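Long-range contact in ATP phosphoribosyltransferase (Methanobacterium thermoautotrophicum, PDB 2VD3), which probably catalyses the magnesium-dependent condensation of ATP with 5-phosphoribose 1-diphosphate, the first step of histidine biosynthesis, and is inhibited by histidine: residues I112-T126 and I135-A149. Residues are numbered along the deposited sequence; the frame is centred on the assembly and turned at random.
Sequences IPRGAVIATEFPGIT and IDAEVVELTGSTEIA
E121 reaches along the loop T143-S145 just beyond the paired strands. Its CB points away from segment 135-149 as a whole, but CG, beside the backbone N (chi1 -63°), lies 3.8 Å from L142 O and also meets CG2 of T146. The extended chain then carries CD and OE1 alongside G144, each 3.5 Å from its CA, while OE2 stands near T143 O, an acceptor like itself, without a hydrogen bond between them. Cut back to an alanine here, the chain would lose CG and the carboxylate, which is likely to leave G144 CA and T146 CG2 without their cover and open a gap beside the loop.

Upstream, strands 117-120 and 138-141 run parallel and are joined through helix 123-132 as a beta-alpha-beta unit, with strand 157-162 on the other edge of 117-120. Five backbone bonds form the ladder, from E138 N to A116 O (2.7 Å) through to L142 N on T120 O.

On the helix side of the strands, V139 spreads its two methyls: CG1 lies 3.6 Å from T120 CG2 and also meets P123, whereas CG2 faces T126 CG2 at 4.0 Å. T120 OG1 accepts from F122 N (2.8 Å) in an ST turn at the helix start and also bonds T159 of strand 157-162. On the opposite face of the strands, V117 CG1 packs on V140 CG2, and the CB atoms of A119 and A149 meet at 3.8 Å.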
ATOM      1  N   ILE A 112     -31.007 -30.523   3.125  1.00 57.79           N
ATOM      2  CA  ILE A 112     -30.897 -29.431   4.086  1.00 57.52           C
ATOM      3  C   ILE A 112     -32.037 -29.500   5.106  1.00 57.43           C
ATOM      4  O   ILE A 112     -33.212 -29.465   4.731  1.00 57.42           O
ATOM      5  CB  ILE A 112     -30.841 -28.047   3.389  1.00 57.50           C
ATOM      6  CG1 ILE A 112     -29.618 -27.958   2.467  1.00 57.05           C
ATOM      7  CG2 ILE A 112     -30.799 -26.920   4.416  1.00 57.53           C
ATOM      8  CD1 ILE A 112     -29.724 -26.896   1.387  1.00 55.90           C
ATOM      9  N   PRO A 113     -31.685 -29.604   6.400  1.00 57.30           N
ATOM     10  CA  PRO A 113     -32.679 -29.716   7.464  1.00 57.16           C
ATOM     11  C   PRO A 113     -33.221 -28.354   7.918  1.00 56.99           C
ATOM     12  O   PRO A 113     -32.596 -27.318   7.662  1.00 57.14           O
ATOM     13  CB  PRO A 113     -31.905 -30.397   8.604  1.00 57.32           C
ATOM     14  CG  PRO A 113     -30.438 -30.434   8.168  1.00 57.57           C
ATOM     15  CD  PRO A 113     -30.313 -29.607   6.935  1.00 57.42           C
ATOM     16  N   ARG A 114     -34.379 -28.381   8.579  1.00 56.49           N
ATOM     17  CA  ARG A 114     -35.055 -27.190   9.099  1.00 55.98           C
ATOM     18  C   ARG A 114     -34.119 -26.122   9.677  1.00 55.40           C
ATOM     19  O   ARG A 114     -34.221 -24.941   9.331  1.00 55.61           O
ATOM     20  CB  ARG A 114     -36.087 -27.592  10.166  1.00 56.10           C
ATOM     21  CG  ARG A 114     -37.541 -27.525   9.723  1.00 56.87           C
ATOM     22  CD  ARG A 114     -37.916 -28.665   8.797  1.00 57.71           C
ATOM     23  NE  ARG A 114     -39.354 -28.703   8.540  1.00 58.51           N
ATOM     24  CZ  ARG A 114     -39.967 -28.063   7.544  1.00 59.10           C
ATOM     25  NH1 ARG A 114     -39.274 -27.315   6.687  1.00 58.82           N
ATOM     26  NH2 ARG A 114     -41.284 -28.172   7.402  1.00 58.81           N
ATOM     27  N   GLY A 115     -33.214 -26.532  10.558  1.00 54.58           N
ATOM     28  CA  GLY A 115     -32.421 -25.566  11.313  1.00 53.62           C
ATOM     29  C   GLY A 115     -31.112 -25.112  10.695  1.00 52.84           C
ATOM     30  O   GLY A 115     -30.359 -24.374  11.333  1.00 53.03           O
ATOM     31  N   ALA A 116     -30.837 -25.532   9.461  1.00 51.87           N
ATOM     32  CA  ALA A 116     -29.520 -25.321   8.858  1.00 51.03           C
ATOM     33  C   ALA A 116     -29.181 -23.852   8.707  1.00 50.36           C
ATOM     34  O   ALA A 116     -30.026 -23.042   8.327  1.00 50.15           O
ATOM     35  CB  ALA A 116     -29.405 -26.031   7.522  1.00 51.06           C
ATOM     36  N   VAL A 117     -27.937 -23.516   9.023  1.00 49.72           N
ATOM     37  CA  VAL A 117     -27.457 -22.145   8.884  1.00 49.04           C
ATOM     38  C   VAL A 117     -26.599 -22.030   7.631  1.00 48.55           C
ATOM     39  O   VAL A 117     -25.710 -22.852   7.400  1.00 48.33           O
ATOM     40  CB  VAL A 117     -26.692 -21.673  10.146  1.00 48.97           C
ATOM     41  CG1 VAL A 117     -26.129 -20.278   9.948  1.00 48.38           C
ATOM     42  CG2 VAL A 117     -27.615 -21.708  11.369  1.00 48.60           C
ATOM     43  N   ILE A 118     -26.904 -21.024   6.812  1.00 48.11           N
ATOM     44  CA  ILE A 118     -26.118 -20.722   5.618  1.00 47.36           C
ATOM     45  C   ILE A 118     -25.532 -19.324   5.724  1.00 46.76           C
ATOM     46  O   ILE A 118     -26.270 -18.353   5.916  1.00 46.78           O
ATOM     47  CB  ILE A 118     -26.959 -20.813   4.323  1.00 47.44           C
ATOM     48  CG1 ILE A 118     -27.640 -22.181   4.217  1.00 47.74           C
ATOM     49  CG2 ILE A 118     -26.076 -20.543   3.093  1.00 46.85           C
ATOM     50  CD1 ILE A 118     -28.859 -22.194   3.292  1.00 48.51           C
ATOM     51  N   ALA A 119     -24.208 -19.237   5.592  1.00 45.72           N
ATOM     52  CA  ALA A 119     -23.499 -17.965   5.592  1.00 45.08           C
ATOM     53  C   ALA A 119     -23.307 -17.486   4.157  1.00 44.92           C
ATOM     54  O   ALA A 119     -22.992 -18.276   3.261  1.00 44.62           O
ATOM     55  CB  ALA A 119     -22.149 -18.097   6.291  1.00 45.13           C
ATOM     56  N   THR A 120     -23.488 -16.187   3.946  1.00 44.28           N
ATOM     57  CA  THR A 120     -23.499 -15.644   2.608  1.00 44.05           C
ATOM     58  C   THR A 120     -23.068 -14.182   2.597  1.00 44.37           C
ATOM     59  O   THR A 120     -23.071 -13.511   3.626  1.00 44.25           O
ATOM     60  CB  THR A 120     -24.902 -15.781   1.968  1.00 44.03           C
ATOM     61  OG1 THR A 120     -24.838 -15.456   0.571  1.00 43.64           O
ATOM     62  CG2 THR A 120     -25.913 -14.871   2.661  1.00 44.04           C
ATOM     63  N   GLU A 121     -22.668 -13.704   1.426  1.00 44.60           N
ATOM     64  CA  GLU A 121     -22.518 -12.273   1.224  1.00 45.02           C
ATOM     65  C   GLU A 121     -23.719 -11.771   0.443  1.00 45.01           C
ATOM     66  O   GLU A 121     -23.876 -10.569   0.253  1.00 45.29           O
ATOM     67  CB  GLU A 121     -21.210 -11.949   0.513  1.00 44.94           C
ATOM     68  CG  GLU A 121     -19.991 -12.352   1.314  1.00 45.37           C
ATOM     69  CD  GLU A 121     -18.711 -11.858   0.696  1.00 47.30           C
ATOM     70  OE1 GLU A 121     -17.847 -12.704   0.396  1.00 48.36           O
ATOM     71  OE2 GLU A 121     -18.571 -10.632   0.499  1.00 47.99           O
ATOM     72  N   PHE A 122     -24.578 -12.709   0.031  1.00 45.05           N
ATOM     73  CA  PHE A 122     -25.741 -12.409  -0.812  1.00 45.11           C
ATOM     74  C   PHE A 122     -27.047 -12.915  -0.196  1.00 45.00           C
ATOM     75  O   PHE A 122     -27.671 -13.826  -0.739  1.00 44.76           O
ATOM     76  CB  PHE A 122     -25.543 -12.995  -2.219  1.00 45.06           C
ATOM     77  CG  PHE A 122     -24.356 -12.432  -2.941  1.00 45.13           C
ATOM     78  CD1 PHE A 122     -23.090 -12.996  -2.773  1.00 44.57           C
ATOM     79  CD2 PHE A 122     -24.498 -11.329  -3.774  1.00 44.32           C
ATOM     80  CE1 PHE A 122     -21.985 -12.465  -3.419  1.00 44.93           C
ATOM     81  CE2 PHE A 122     -23.405 -10.793  -4.435  1.00 44.65           C
ATOM     82  CZ  PHE A 122     -22.140 -11.358  -4.254  1.00 45.63           C
ATOM     83  N   PRO A 123     -27.478 -12.300   0.926  1.00 45.10           N
ATOM     84  CA  PRO A 123     -28.677 -12.761   1.624  1.00 45.17           C
ATOM     85  C   PRO A 123     -29.945 -12.670   0.781  1.00 45.38           C
ATOM     86  O   PRO A 123     -30.807 -13.535   0.894  1.00 45.54           O
ATOM     87  CB  PRO A 123     -28.760 -11.831   2.840  1.00 45.15           C
ATOM     88  CG  PRO A 123     -27.975 -10.625   2.447  1.00 44.79           C
ATOM     89  CD  PRO A 123     -26.870 -11.133   1.599  1.00 44.76           C
ATOM     90  N   GLY A 124     -30.050 -11.649  -0.066  1.00 45.56           N
ATOM     91  CA  GLY A 124     -31.218 -11.492  -0.936  1.00 45.97           C
ATOM     92  C   GLY A 124     -31.398 -12.656  -1.892  1.00 46.24           C
ATOM     93  O   GLY A 124     -32.437 -13.319  -1.900  1.00 46.29           O
ATOM     94  N   ILE A 125     -30.372 -12.901  -2.697  1.00 46.56           N
ATOM     95  CA  ILE A 125     -30.349 -14.034  -3.618  1.00 46.86           C
ATOM     96  C   ILE A 125     -30.519 -15.344  -2.851  1.00 47.02           C
ATOM     97  O   ILE A 125     -31.242 -16.230  -3.299  1.00 47.22           O
ATOM     98  CB  ILE A 125     -29.033 -14.053  -4.454  1.00 46.90           C
ATOM     99  CG1 ILE A 125     -29.010 -12.873  -5.436  1.00 47.23           C
ATOM    100  CG2 ILE A 125     -28.844 -15.394  -5.180  1.00 46.40           C
ATOM    101  CD1 ILE A 125     -27.615 -12.510  -5.982  1.00 47.16           C
ATOM    102  N   THR A 126     -29.871 -15.454  -1.691  1.00 47.11           N
ATOM    103  CA  THR A 126     -29.908 -16.693  -0.922  1.00 47.47           C
ATOM    104  C   THR A 126     -31.284 -16.949  -0.285  1.00 48.08           C
ATOM    105  O   THR A 126     -31.790 -18.069  -0.371  1.00 47.76           O
ATOM    106  CB  THR A 126     -28.733 -16.813   0.110  1.00 47.54           C
ATOM    107  OG1 THR A 126     -27.475 -16.598  -0.550  1.00 46.83           O
ATOM    108  CG2 THR A 126     -28.707 -18.202   0.751  1.00 46.35           C
ATOM    109  N   ILE A 135     -37.043 -24.491   0.987  1.00 55.98           N
ATOM    110  CA  ILE A 135     -36.207 -24.936   2.099  1.00 55.91           C
ATOM    111  C   ILE A 135     -36.284 -23.950   3.257  1.00 55.69           C
ATOM    112  O   ILE A 135     -36.214 -22.733   3.057  1.00 55.87           O
ATOM    113  CB  ILE A 135     -34.729 -25.131   1.690  1.00 55.86           C
ATOM    114  CG1 ILE A 135     -34.615 -25.819   0.325  1.00 55.93           C
ATOM    115  CG2 ILE A 135     -33.992 -25.935   2.746  1.00 55.98           C
ATOM    116  CD1 ILE A 135     -33.227 -25.705  -0.310  1.00 56.21           C
ATOM    117  N   ASP A 136     -36.449 -24.485   4.463  1.00 55.49           N
ATOM    118  CA  ASP A 136     -36.383 -23.692   5.678  1.00 55.22           C
ATOM    119  C   ASP A 136     -34.960 -23.797   6.203  1.00 54.97           C
ATOM    120  O   ASP A 136     -34.549 -24.839   6.708  1.00 54.87           O
ATOM    121  CB  ASP A 136     -37.395 -24.189   6.716  1.00 55.38           C
ATOM    122  CG  ASP A 136     -37.396 -23.357   8.002  1.00 55.82           C
ATOM    123  OD1 ASP A 136     -36.476 -22.540   8.223  1.00 56.13           O
ATOM    124  OD2 ASP A 136     -38.330 -23.539   8.816  1.00 57.39           O
ATOM    125  N   ALA A 137     -34.206 -22.716   6.038  1.00 54.59           N
ATOM    126  CA  ALA A 137     -32.853 -22.623   6.559  1.00 54.37           C
ATOM    127  C   ALA A 137     -32.585 -21.176   6.939  1.00 54.23           C
ATOM    128  O   ALA A 137     -33.192 -20.258   6.376  1.00 54.33           O
ATOM    129  CB  ALA A 137     -31.839 -23.121   5.532  1.00 54.20           C
ATOM    130  N   GLU A 138     -31.693 -20.976   7.906  1.00 53.90           N
ATOM    131  CA  GLU A 138     -31.341 -19.634   8.351  1.00 53.78           C
ATOM    132  C   GLU A 138     -30.188 -19.088   7.520  1.00 53.38           C
ATOM    133  O   GLU A 138     -29.285 -19.832   7.114  1.00 53.47           O
ATOM    134  CB  GLU A 138     -30.983 -19.606   9.842  1.00 53.97           C
ATOM    135  CG  GLU A 138     -31.886 -20.452  10.750  1.00 55.21           C
ATOM    136  CD  GLU A 138     -33.373 -20.173  10.562  1.00 55.85           C
ATOM    137  OE1 GLU A 138     -33.778 -18.989  10.606  1.00 55.53           O
ATOM    138  OE2 GLU A 138     -34.133 -21.151  10.380  1.00 57.08           O
ATOM    139  N   VAL A 139     -30.229 -17.782   7.285  1.00 52.70           N
ATOM    140  CA  VAL A 139     -29.249 -17.106   6.453  1.00 52.03           C
ATOM    141  C   VAL A 139     -28.502 -16.081   7.289  1.00 51.72           C
ATOM    142  O   VAL A 139     -29.107 -15.158   7.838  1.00 51.77           O
ATOM    143  CB  VAL A 139     -29.932 -16.427   5.238  1.00 52.06           C
ATOM    144  CG1 VAL A 139     -28.982 -15.503   4.517  1.00 51.21           C
ATOM    145  CG2 VAL A 139     -30.485 -17.482   4.285  1.00 51.71           C
ATOM    146  N   VAL A 140     -27.189 -16.254   7.388  1.00 51.14           N
ATOM    147  CA  VAL A 140     -26.345 -15.326   8.133  1.00 50.70           C
ATOM    148  C   VAL A 140     -25.460 -14.545   7.160  1.00 50.50           C
ATOM    149  O   VAL A 140     -24.680 -15.124   6.397  1.00 50.48           O
ATOM    150  CB  VAL A 140     -25.488 -16.043   9.226  1.00 50.70           C
ATOM    151  CG1 VAL A 140     -24.587 -15.045   9.952  1.00 50.29           C
ATOM    152  CG2 VAL A 140     -26.384 -16.748  10.233  1.00 50.61           C
ATOM    153  N   GLU A 141     -25.605 -13.226   7.188  1.00 50.01           N
ATOM    154  CA  GLU A 141     -24.824 -12.361   6.328  1.00 49.67           C
ATOM    155  C   GLU A 141     -23.459 -12.093   6.951  1.00 49.38           C
ATOM    156  O   GLU A 141     -23.361 -11.714   8.118  1.00 49.38           O
ATOM    157  CB  GLU A 141     -25.578 -11.062   6.061  1.00 49.61           C
ATOM    158  CG  GLU A 141     -24.707  -9.933   5.577  1.00 50.28           C
ATOM    159  CD  GLU A 141     -25.406  -9.037   4.591  1.00 50.56           C
ATOM    160  OE1 GLU A 141     -24.760  -8.659   3.596  1.00 51.32           O
ATOM    161  OE2 GLU A 141     -26.594  -8.718   4.801  1.00 50.70           O
ATOM    162  N   LEU A 142     -22.405 -12.310   6.171  1.00 48.84           N
ATOM    163  CA  LEU A 142     -21.061 -12.017   6.628  1.00 48.80           C
ATOM    164  C   LEU A 142     -20.450 -10.967   5.723  1.00 48.88           C
ATOM    165  O   LEU A 142     -20.908 -10.758   4.601  1.00 48.87           O
ATOM    166  CB  LEU A 142     -20.186 -13.280   6.674  1.00 48.54           C
ATOM    167  CG  LEU A 142     -20.584 -14.447   7.589  1.00 48.10           C
ATOM    168  CD1 LEU A 142     -19.471 -15.487   7.625  1.00 47.69           C
ATOM    169  CD2 LEU A 142     -20.932 -13.994   8.996  1.00 47.30           C
ATOM    170  N   THR A 143     -19.425 -10.306   6.232  1.00 49.07           N
ATOM    171  CA  THR A 143     -18.716  -9.271   5.499  1.00 49.82           C
ATOM    172  C   THR A 143     -17.929  -9.861   4.330  1.00 50.30           C
ATOM    173  O   THR A 143     -17.754  -9.211   3.297  1.00 50.47           O
ATOM    174  CB  THR A 143     -17.762  -8.516   6.456  1.00 49.78           C
ATOM    175  OG1 THR A 143     -18.440  -7.381   7.016  1.00 49.03           O
ATOM    176  CG2 THR A 143     -16.530  -8.064   5.738  1.00 50.24           C
ATOM    177  N   GLY A 144     -17.459 -11.095   4.514  1.00 50.85           N
ATOM    178  CA  GLY A 144     -16.615 -11.792   3.540  1.00 51.21           C
ATOM    179  C   GLY A 144     -16.141 -13.105   4.130  1.00 51.73           C
ATOM    180  O   GLY A 144     -16.615 -13.515   5.192  1.00 52.28           O
ATOM    181  N   SER A 145     -15.220 -13.772   3.438  1.00 51.90           N
ATOM    182  CA  SER A 145     -14.584 -14.990   3.949  1.00 51.99           C
ATOM    183  C   SER A 145     -15.582 -16.032   4.469  1.00 52.05           C
ATOM    184  O   SER A 145     -15.345 -16.677   5.508  1.00 52.02           O
ATOM    185  CB  SER A 145     -13.549 -14.637   5.038  1.00 52.28           C
ATOM    186  OG  SER A 145     -12.552 -13.740   4.545  1.00 53.06           O
ATOM    187  N   THR A 146     -16.695 -16.200   3.746  1.00 51.99           N
ATOM    188  CA  THR A 146     -17.709 -17.201   4.106  1.00 51.69           C
ATOM    189  C   THR A 146     -17.097 -18.591   4.226  1.00 51.81           C
ATOM    190  O   THR A 146     -17.621 -19.432   4.955  1.00 51.64           O
ATOM    191  CB  THR A 146     -18.905 -17.251   3.117  1.00 51.73           C
ATOM    192  OG1 THR A 146     -18.446 -17.570   1.798  1.00 51.37           O
ATOM    193  CG2 THR A 146     -19.676 -15.924   3.094  1.00 51.56           C
ATOM    194  N   GLU A 147     -15.975 -18.807   3.529  1.00 52.05           N
ATOM    195  CA  GLU A 147     -15.255 -20.092   3.517  1.00 52.31           C
ATOM    196  C   GLU A 147     -14.776 -20.540   4.898  1.00 52.09           C
ATOM    197  O   GLU A 147     -14.498 -21.724   5.110  1.00 52.19           O
ATOM    198  CB  GLU A 147     -14.039 -20.056   2.577  1.00 52.54           C
ATOM    199  CG  GLU A 147     -14.150 -19.135   1.363  1.00 54.41           C
ATOM    200  CD  GLU A 147     -13.682 -17.714   1.658  1.00 55.62           C
ATOM    201  OE1 GLU A 147     -12.795 -17.535   2.525  1.00 56.76           O
ATOM    202  OE2 GLU A 147     -14.204 -16.775   1.022  1.00 56.39           O
ATOM    203  N   ILE A 148     -14.666 -19.592   5.821  1.00 52.02           N
ATOM    204  CA  ILE A 148     -14.174 -19.862   7.179  1.00 51.92           C
ATOM    205  C   ILE A 148     -15.321 -20.182   8.150  1.00 51.40           C
ATOM    206  O   ILE A 148     -15.102 -20.790   9.198  1.00 51.41           O
ATOM    207  CB  ILE A 148     -13.292 -18.676   7.690  1.00 52.18           C
ATOM    208  CG1 ILE A 148     -12.088 -18.477   6.759  1.00 52.70           C
ATOM    209  CG2 ILE A 148     -12.793 -18.912   9.107  1.00 52.56           C
ATOM    210  CD1 ILE A 148     -11.353 -17.177   6.962  1.00 54.52           C
ATOM    211  N   ALA A 149     -16.542 -19.803   7.774  1.00 50.93           N
ATOM    212  CA  ALA A 149     -17.722 -19.915   8.649  1.00 50.52           C
ATOM    213  C   ALA A 149     -18.033 -21.312   9.236  1.00 50.19           C
ATOM    214  O   ALA A 149     -18.412 -21.398  10.405  1.00 50.26           O
ATOM    215  CB  ALA A 149     -18.954 -19.322   7.975  1.00 50.22           C
TER